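Local coordinates for protein oxidoreductase YdhF (Escherichia coli, PDB 1OG6) that binds NADPH and probably acts as an oxidoreductase of the aldo/keto reductase family, with the cofactor seated in an alpha/beta barrel, at residues 38-43 with 264-269; 242-247 with 269-274. All coordinates share one frame; numbering follows the deposited sequence.

How the contacts relate
From the N terminus, helix 31-42 comes first, and its C-terminal part waits some 220 residues for its partner, the start of helix 266-274; contact 1 thus closes almost the whole circuit of the alpha/beta barrel, bringing a late helix back beside an early one. Contact 2 closes a far shorter loop, from helix 242-251 through strand 258-261 to helix 266-274. Along the chain the two cross, because 242-247 falls inside the span of contact 1 while 269-274 runs on past it. They share V269, their centres lie about 13 Å apart, and together they hold helix 266-274 between two neighbours, both contacts also touching the bound NADP.

Contact 1. Residues 38-43 with 264-269; sequences IEEHLD and GKIERV. With NAP (NADP nicotinamide-adenine-dinucleotide phosphate), chain F.
I266 reaches across to E40 and H41, joining an early and a late helix of the aldo/keto reductase barrel, where helix 31-42 and helix 266-274 lie side by side outside the closed sheet. The contact is apolar. I266 CD1 lies 3.6 Å from H41 CB, and I266 CG1 rests 3.8 Å from E40 CB. This reach follows from the first torsion of I266, which puts CG1 opposite the backbone N (chi1 -167°) and sends the longer branch to helix 31-42. V269, one turn on, adds a looser touch through CG1 on H41 CB. The imidazole of H41 turns off from helix 266-274, and its nitrogens have weak hydrogen bonds to Y21 and V46. F37, from the same helix as E40 and H41, also packs on I266 and V269.

Polar groups of 264-269 serve the cofactor. K265 stands at the N-cap position of helix 266-274, and the residues at this helix start hold the 2'-phosphate of NADP: G264 N donates to O1X over 2.8 Å with an angle of 151°, while K265 NZ hydrogen-bonds O2X at 2.9 Å. K265 is extended until its last torsion, where it bends (chi4 58°) to bring the amine to the phosphate. S263 OG also hydrogen-bonds the cofactor. Such a positively charged, helix-start site around the 2'-phosphate is consistent with a preference for NADP(H) over NAD(H).

R268 lays its guanidinium over the adenine, a flat stacking in which the side chain, extended from CG to NE, covers the ring with one face and meets K265 CE with the other. At its centre, R268 CZ sits 3.5 Å from C5A of the adenine.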
loop_
_atom_site.group_PDB
_atom_site.type_symbol
_atom_site.label_atom_id
_atom_site.label_comp_id
_atom_site.label_asym_id
_atom_site.label_seq_id
_atom_site.Cartn_x
_atom_site.Cartn_y
_atom_site.Cartn_z
ATOM N N ILE C 38 -11.775 38.659 -10.460
ATOM C CA ILE C 38 -11.708 37.583 -11.430
ATOM C C ILE C 38 -10.967 38.035 -12.674
ATOM O O ILE C 38 -10.434 37.215 -13.409
ATOM C CB ILE C 38 -13.117 37.124 -11.819
ATOM C CG1 ILE C 38 -13.761 36.418 -10.631
ATOM C CG2 ILE C 38 -13.066 36.208 -13.025
ATOM C CD1 ILE C 38 -15.188 36.061 -10.854
ATOM N N GLU C 39 -10.934 39.339 -12.917
ATOM C CA GLU C 39 -10.227 39.861 -14.081
ATOM C C GLU C 39 -8.752 40.005 -13.765
ATOM O O GLU C 39 -7.899 39.381 -14.401
ATOM C CB GLU C 39 -10.780 41.223 -14.487
ATOM C CG GLU C 39 -12.006 41.157 -15.355
ATOM C CD GLU C 39 -12.467 42.532 -15.776
ATOM O OE1 GLU C 39 -11.598 43.336 -16.182
ATOM O OE2 GLU C 39 -13.688 42.802 -15.707
ATOM N N GLU C 40 -8.463 40.840 -12.773
ATOM C CA GLU C 40 -7.094 41.080 -12.358
ATOM C C GLU C 40 -6.320 39.781 -12.259
ATOM O O GLU C 40 -5.218 39.673 -12.790
ATOM C CB GLU C 40 -7.070 41.806 -11.010
ATOM C CG GLU C 40 -7.499 43.260 -11.103
ATOM C CD GLU C 40 -7.571 43.945 -9.754
ATOM O OE1 GLU C 40 -8.490 43.631 -8.970
ATOM O OE2 GLU C 40 -6.706 44.800 -9.474
ATOM N N HIS C 41 -6.912 38.784 -11.609
ATOM C CA HIS C 41 -6.223 37.522 -11.435
ATOM C C HIS C 41 -6.036 36.672 -12.682
ATOM O O HIS C 41 -4.995 36.040 -12.828
ATOM C CB HIS C 41 -6.859 36.729 -10.278
ATOM C CG HIS C 41 -7.852 35.682 -10.687
ATOM N ND1 HIS C 41 -7.547 34.658 -11.558
ATOM C CD2 HIS C 41 -9.104 35.429 -10.238
ATOM C CE1 HIS C 41 -8.566 33.820 -11.622
ATOM N NE2 HIS C 41 -9.522 34.264 -10.829
ATOM N N LEU C 42 -6.998 36.640 -13.596
ATOM C CA LEU C 42 -6.763 35.836 -14.790
ATOM C C LEU C 42 -6.003 36.645 -15.840
ATOM O O LEU C 42 -5.869 36.236 -16.991
ATOM C CB LEU C 42 -8.069 35.230 -15.356
ATOM C CG LEU C 42 -9.364 35.996 -15.610
ATOM C CD1 LEU C 42 -9.116 37.109 -16.590
ATOM C CD2 LEU C 42 -10.424 35.042 -16.141
ATOM N N ASP C 43 -5.490 37.794 -15.413
ATOM C CA ASP C 43 -4.693 38.669 -16.271
ATOM C C ASP C 43 -3.233 38.379 -15.938
ATOM O O ASP C 43 -2.319 38.796 -16.646
ATOM C CB ASP C 43 -4.985 40.149 -15.981
ATOM C CG ASP C 43 -6.277 40.635 -16.614
ATOM O OD1 ASP C 43 -6.404 40.537 -17.851
ATOM O OD2 ASP C 43 -7.160 41.122 -15.879
ATOM N N GLY C 264 -8.035 36.080 -0.581
ATOM C CA GLY C 264 -9.035 36.943 -1.191
ATOM C C GLY C 264 -8.511 38.325 -1.549
ATOM O O GLY C 264 -9.263 39.197 -2.004
ATOM N N LYS C 265 -7.214 38.520 -1.338
ATOM C CA LYS C 265 -6.555 39.782 -1.633
ATOM C C LYS C 265 -5.762 39.597 -2.913
ATOM O O LYS C 265 -4.843 38.784 -2.961
ATOM C CB LYS C 265 -5.628 40.158 -0.479
ATOM C CG LYS C 265 -6.355 40.259 0.852
ATOM C CD LYS C 265 -5.420 40.639 1.979
ATOM C CE LYS C 265 -6.201 40.922 3.247
ATOM N NZ LYS C 265 -7.020 39.751 3.640
ATOM N N ILE C 266 -6.124 40.348 -3.947
ATOM C CA ILE C 266 -5.458 40.243 -5.239
ATOM C C ILE C 266 -3.947 40.488 -5.188
ATOM O O ILE C 266 -3.209 39.970 -6.029
ATOM C CB ILE C 266 -6.095 41.202 -6.265
ATOM C CG1 ILE C 266 -5.623 40.849 -7.673
ATOM C CG2 ILE C 266 -5.723 42.623 -5.945
ATOM C CD1 ILE C 266 -6.058 39.474 -8.129
ATOM N N GLU C 267 -3.485 41.267 -4.210
ATOM C CA GLU C 267 -2.057 41.559 -4.065
ATOM C C GLU C 267 -1.301 40.354 -3.512
ATOM O O GLU C 267 -0.127 40.149 -3.829
ATOM C CB GLU C 267 -1.841 42.773 -3.152
ATOM C CG GLU C 267 -2.496 42.678 -1.778
ATOM C CD GLU C 267 -3.952 43.126 -1.776
ATOM O OE1 GLU C 267 -4.775 42.520 -2.492
ATOM O OE2 GLU C 267 -4.280 44.090 -1.053
ATOM N N ARG C 268 -1.983 39.570 -2.676
ATOM C CA ARG C 268 -1.417 38.357 -2.091
ATOM C C ARG C 268 -1.417 37.292 -3.173
ATOM O O ARG C 268 -0.619 36.354 -3.149
ATOM C CB ARG C 268 -2.253 37.884 -0.904
ATOM C CG ARG C 268 -1.842 38.502 0.408
ATOM C CD ARG C 268 -2.714 38.017 1.539
ATOM N NE ARG C 268 -2.249 38.524 2.828
ATOM C CZ ARG C 268 -2.924 38.416 3.971
ATOM N NH1 ARG C 268 -4.108 37.818 3.994
ATOM N NH2 ARG C 268 -2.416 38.906 5.095
ATOM N N VAL C 269 -2.328 37.448 -4.124
ATOM C CA VAL C 269 -2.428 36.537 -5.249
ATOM C C VAL C 269 -1.340 36.933 -6.240
ATOM O O VAL C 269 -0.870 36.107 -7.014
ATOM C CB VAL C 269 -3.810 36.641 -5.925
ATOM C CG1 VAL C 269 -3.882 35.718 -7.135
ATOM C CG2 VAL C 269 -4.893 36.292 -4.920
HETATM P PA NAP F . -4.295 28.082 1.786
HETATM O O1A NAP F . -3.585 27.473 2.842
HETATM O O2A NAP F . -3.732 28.434 0.425
HETATM O O5B NAP F . -4.957 29.450 2.301
HETATM C C5B NAP F . -4.119 30.346 3.062
HETATM C C4B NAP F . -5.122 31.136 3.970
HETATM O O4B NAP F . -4.219 32.011 4.751
HETATM C C3B NAP F . -6.047 32.131 3.222
HETATM O O3B NAP F . -7.321 32.003 3.843
HETATM C C2B NAP F . -5.478 33.521 3.429
HETATM O O2B NAP F . -6.460 34.498 3.765
HETATM C C1B NAP F . -4.450 33.383 4.591
HETATM N N9A NAP F . -3.214 34.071 4.253
HETATM C C8A NAP F . -2.483 34.124 3.080
HETATM N N7A NAP F . -1.392 34.865 3.150
HETATM C C5A NAP F . -1.413 35.327 4.461
HETATM C C6A NAP F . -0.509 36.166 5.136
HETATM N N6A NAP F . 0.612 36.723 4.638
HETATM N N1A NAP F . -0.797 36.465 6.481
HETATM N N3A NAP F . -2.847 35.113 6.468
HETATM C C4A NAP F . -2.542 34.835 5.144
HETATM O O3 NAP F . -5.557 27.176 1.455
HETATM P PN NAP F . -7.055 27.230 1.939
HETATM O O1N NAP F . -7.614 26.247 2.874
HETATM O O2N NAP F . -7.892 28.043 1.004
HETATM O O5D NAP F . -7.256 25.952 0.959
HETATM C C5D NAP F . -6.681 25.856 -0.403
HETATM C C4D NAP F . -7.761 25.715 -1.464
HETATM O O4D NAP F . -8.051 24.333 -1.802
HETATM C C3D NAP F . -9.151 26.397 -1.195
HETATM O O3D NAP F . -9.235 27.693 -1.799
HETATM O O2D NAP F . -10.809 25.792 -2.955
HETATM C C1D NAP F . -9.492 24.106 -1.885
HETATM N N1N NAP F . -9.871 23.021 -0.904
HETATM C C2N NAP F . -10.065 21.679 -1.325
HETATM C C3N NAP F . -10.444 20.723 -0.383
HETATM C C7N NAP F . -10.652 19.273 -0.843
HETATM O O7N NAP F . -10.982 18.486 0.006
HETATM N N7N NAP F . -10.479 18.921 -2.089
HETATM C C4N NAP F . -10.647 21.075 1.028
HETATM C C5N NAP F . -10.439 22.431 1.414
HETATM C C6N NAP F . -10.052 23.424 0.466
HETATM P P2B NAP F . -6.430 36.030 3.244
HETATM O O1X NAP F . -6.637 36.544 1.824
HETATM O O2X NAP F . -6.702 36.928 4.428
HETATM O O3X NAP F . -7.895 35.700 3.064
#

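Contact 2. Residues 242-247 with 269-274; sequences IEQVVN and VRAAVE. With NAP (NADP nicotinamide-adenine-dinucleotide phosphate), chain F.
Q244 and N247 face A271, A272 and E274 where 242-247 crosses 269-274 at -45°, the axes of these short segments approaching to 8.7 Å. Most of the contact is van der Waals packing. Extended beyond CG, the side chain of Q244 runs up to the carbonyl of A271, its CG 3.8 Å from A271 O, and the amide lies beside E274, near CB. The Q244 amide and E274 carboxylate planes are almost perpendicular, 89° apart. With only methyl groups at A271 and A272, bulk between the helices is small, which probably helps them come together; A272 CB lies 4.1 Å from N247 OD1. A272 also packs on I261 and N247 on P259, both in strand 258-261.

The polar part is at the cofactor. E243 OE1 accepts a weak, bent hydrogen bond from the adenine amine N6A, 2.6 Å away, with an angle of 118°. An alanine here takes away that carboxylate and would probably leave N6A without this acceptor and the adenine less firmly fixed. Helix 242-251, strand 258-261 and helix 266-274 together form an alpha-beta-alpha portion of the TIM barrel, and E243 places it at the adenine end of the NADP pocket.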
loop_
_atom_site.group_PDB
_atom_site.type_symbol
_atom_site.label_atom_id
_atom_site.label_comp_id
_atom_site.label_asym_id
_atom_site.label_seq_id
_atom_site.Cartn_x
_atom_site.Cartn_y
_atom_site.Cartn_z
ATOM N N ILE C 242 7.658 34.379 2.961
ATOM C CA ILE C 242 7.896 32.979 3.260
ATOM C C ILE C 242 6.870 32.152 2.492
ATOM O O ILE C 242 7.135 31.026 2.093
ATOM C CB ILE C 242 7.772 32.695 4.776
ATOM C CG1 ILE C 242 6.448 33.234 5.301
ATOM C CG2 ILE C 242 8.930 33.335 5.522
ATOM C CD1 ILE C 242 6.209 32.921 6.752
ATOM N N GLU C 243 5.703 32.741 2.269
ATOM C CA GLU C 243 4.622 32.091 1.545
ATOM C C GLU C 243 5.096 31.676 0.166
ATOM O O GLU C 243 4.711 30.624 -0.323
ATOM C CB GLU C 243 3.461 33.060 1.423
ATOM C CG GLU C 243 3.349 33.925 2.655
ATOM C CD GLU C 243 2.671 35.251 2.402
ATOM O OE1 GLU C 243 2.762 36.131 3.290
ATOM O OE2 GLU C 243 2.046 35.417 1.329
ATOM N N GLN C 244 5.927 32.511 -0.457
ATOM C CA GLN C 244 6.457 32.224 -1.787
ATOM C C GLN C 244 7.457 31.095 -1.712
ATOM O O GLN C 244 7.586 30.317 -2.656
ATOM C CB GLN C 244 7.170 33.432 -2.374
ATOM C CG GLN C 244 6.281 34.551 -2.805
ATOM C CD GLN C 244 7.080 35.692 -3.403
ATOM O OE1 GLN C 244 7.670 35.557 -4.476
ATOM N NE2 GLN C 244 7.117 36.822 -2.702
ATOM N N VAL C 245 8.190 31.029 -0.602
ATOM C CA VAL C 245 9.177 29.973 -0.412
ATOM C C VAL C 245 8.414 28.650 -0.292
ATOM O O VAL C 245 8.864 27.613 -0.776
ATOM C CB VAL C 245 10.020 30.226 0.853
ATOM C CG1 VAL C 245 11.070 29.168 1.000
ATOM C CG2 VAL C 245 10.677 31.572 0.767
ATOM N N VAL C 246 7.243 28.697 0.335
ATOM C CA VAL C 246 6.420 27.513 0.488
ATOM C C VAL C 246 5.816 27.148 -0.862
ATOM O O VAL C 246 5.935 26.016 -1.311
ATOM C CB VAL C 246 5.286 27.756 1.490
ATOM C CG1 VAL C 246 4.537 26.480 1.744
ATOM C CG2 VAL C 246 5.847 28.281 2.781
ATOM N N ASN C 247 5.171 28.107 -1.519
ATOM C CA ASN C 247 4.564 27.849 -2.821
ATOM C C ASN C 247 5.625 27.347 -3.807
ATOM O O ASN C 247 5.304 26.936 -4.907
ATOM C CB ASN C 247 3.870 29.126 -3.363
ATOM C CG ASN C 247 2.348 29.178 -3.044
ATOM O OD1 ASN C 247 1.775 30.243 -2.790
ATOM N ND2 ASN C 247 1.703 28.022 -3.078
ATOM N N VAL C 269 -2.328 37.448 -4.124
ATOM C CA VAL C 269 -2.428 36.537 -5.249
ATOM C C VAL C 269 -1.340 36.933 -6.240
ATOM O O VAL C 269 -0.870 36.107 -7.014
ATOM C CB VAL C 269 -3.810 36.641 -5.925
ATOM C CG1 VAL C 269 -3.882 35.718 -7.135
ATOM C CG2 VAL C 269 -4.893 36.292 -4.920
ATOM N N ARG C 270 -0.944 38.201 -6.222
ATOM C CA ARG C 270 0.114 38.662 -7.110
ATOM C C ARG C 270 1.423 38.015 -6.687
ATOM O O ARG C 270 2.113 37.421 -7.507
ATOM C CB ARG C 270 0.262 40.184 -7.054
ATOM C CG ARG C 270 -0.665 40.930 -7.990
ATOM C CD ARG C 270 -0.334 42.416 -8.054
ATOM N NE ARG C 270 -1.152 43.093 -9.057
ATOM C CZ ARG C 270 -2.474 43.240 -8.980
ATOM N NH1 ARG C 270 -3.144 42.763 -7.940
ATOM N NH2 ARG C 270 -3.134 43.846 -9.959
ATOM N N ALA C 271 1.758 38.131 -5.403
ATOM C CA ALA C 271 2.992 37.554 -4.865
ATOM C C ALA C 271 3.116 36.081 -5.223
ATOM O O ALA C 271 4.121 35.649 -5.781
ATOM C CB ALA C 271 3.032 37.720 -3.347
ATOM N N ALA C 272 2.083 35.315 -4.891
ATOM C CA ALA C 272 2.055 33.893 -5.175
ATOM C C ALA C 272 2.698 33.578 -6.514
ATOM O O ALA C 272 3.822 33.097 -6.558
ATOM C CB ALA C 272 0.628 33.393 -5.159
ATOM N N VAL C 273 1.989 33.862 -7.601
ATOM C CA VAL C 273 2.485 33.586 -8.947
ATOM C C VAL C 273 3.988 33.823 -9.159
ATOM O O VAL C 273 4.596 33.184 -10.026
ATOM C CB VAL C 273 1.693 34.393 -10.023
ATOM C CG1 VAL C 273 0.253 33.924 -10.081
ATOM C CG2 VAL C 273 1.733 35.870 -9.711
ATOM N N GLU C 274 4.584 34.726 -8.375
ATOM C CA GLU C 274 6.018 35.029 -8.491
ATOM C C GLU C 274 6.878 33.855 -8.054
ATOM O O GLU C 274 7.981 33.662 -8.555
ATOM C CB GLU C 274 6.393 36.251 -7.646
ATOM C CG GLU C 274 6.536 37.539 -8.434
ATOM C CD GLU C 274 5.240 37.964 -9.114
ATOM O OE1 GLU C 274 5.254 38.951 -9.888
ATOM O OE2 GLU C 274 4.201 37.312 -8.872
HETATM P PA NAP F . -4.295 28.082 1.786
HETATM O O1A NAP F . -3.585 27.473 2.842
HETATM O O2A NAP F . -3.732 28.434 0.425
HETATM O O5B NAP F . -4.957 29.450 2.301
HETATM C C5B NAP F . -4.119 30.346 3.062
HETATM C C4B NAP F . -5.122 31.136 3.970
HETATM O O4B NAP F . -4.219 32.011 4.751
HETATM C C3B NAP F . -6.047 32.131 3.222
HETATM O O3B NAP F . -7.321 32.003 3.843
HETATM C C2B NAP F . -5.478 33.521 3.429
HETATM O O2B NAP F . -6.460 34.498 3.765
HETATM C C1B NAP F . -4.450 33.383 4.591
HETATM N N9A NAP F . -3.214 34.071 4.253
HETATM C C8A NAP F . -2.483 34.124 3.080
HETATM N N7A NAP F . -1.392 34.865 3.150
HETATM C C5A NAP F . -1.413 35.327 4.461
HETATM C C6A NAP F . -0.509 36.166 5.136
HETATM N N6A NAP F . 0.612 36.723 4.638
HETATM N N1A NAP F . -0.797 36.465 6.481
HETATM N N3A NAP F . -2.847 35.113 6.468
HETATM C C4A NAP F . -2.542 34.835 5.144
HETATM O O3 NAP F . -5.557 27.176 1.455
HETATM P PN NAP F . -7.055 27.230 1.939
HETATM O O1N NAP F . -7.614 26.247 2.874
HETATM O O2N NAP F . -7.892 28.043 1.004
HETATM O O5D NAP F . -7.256 25.952 0.959
HETATM C C5D NAP F . -6.681 25.856 -0.403
HETATM C C4D NAP F . -7.761 25.715 -1.464
HETATM O O4D NAP F . -8.051 24.333 -1.802
HETATM C C3D NAP F . -9.151 26.397 -1.195
HETATM O O3D NAP F . -9.235 27.693 -1.799
HETATM O O2D NAP F . -10.809 25.792 -2.955
HETATM C C1D NAP F . -9.492 24.106 -1.885
HETATM N N1N NAP F . -9.871 23.021 -0.904
HETATM C C2N NAP F . -10.065 21.679 -1.325
HETATM C C3N NAP F . -10.444 20.723 -0.383
HETATM C C7N NAP F . -10.652 19.273 -0.843
HETATM O O7N NAP F . -10.982 18.486 0.006
HETATM N N7N NAP F . -10.479 18.921 -2.089
HETATM C C4N NAP F . -10.647 21.075 1.028
HETATM C C5N NAP F . -10.439 22.431 1.414
HETATM C C6N NAP F . -10.052 23.424 0.466
HETATM P P2B NAP F . -6.430 36.030 3.244
HETATM O O1X NAP F . -6.637 36.544 1.824
HETATM O O2X NAP F . -6.702 36.928 4.428
HETATM O O3X NAP F . -7.895 35.700 3.064
#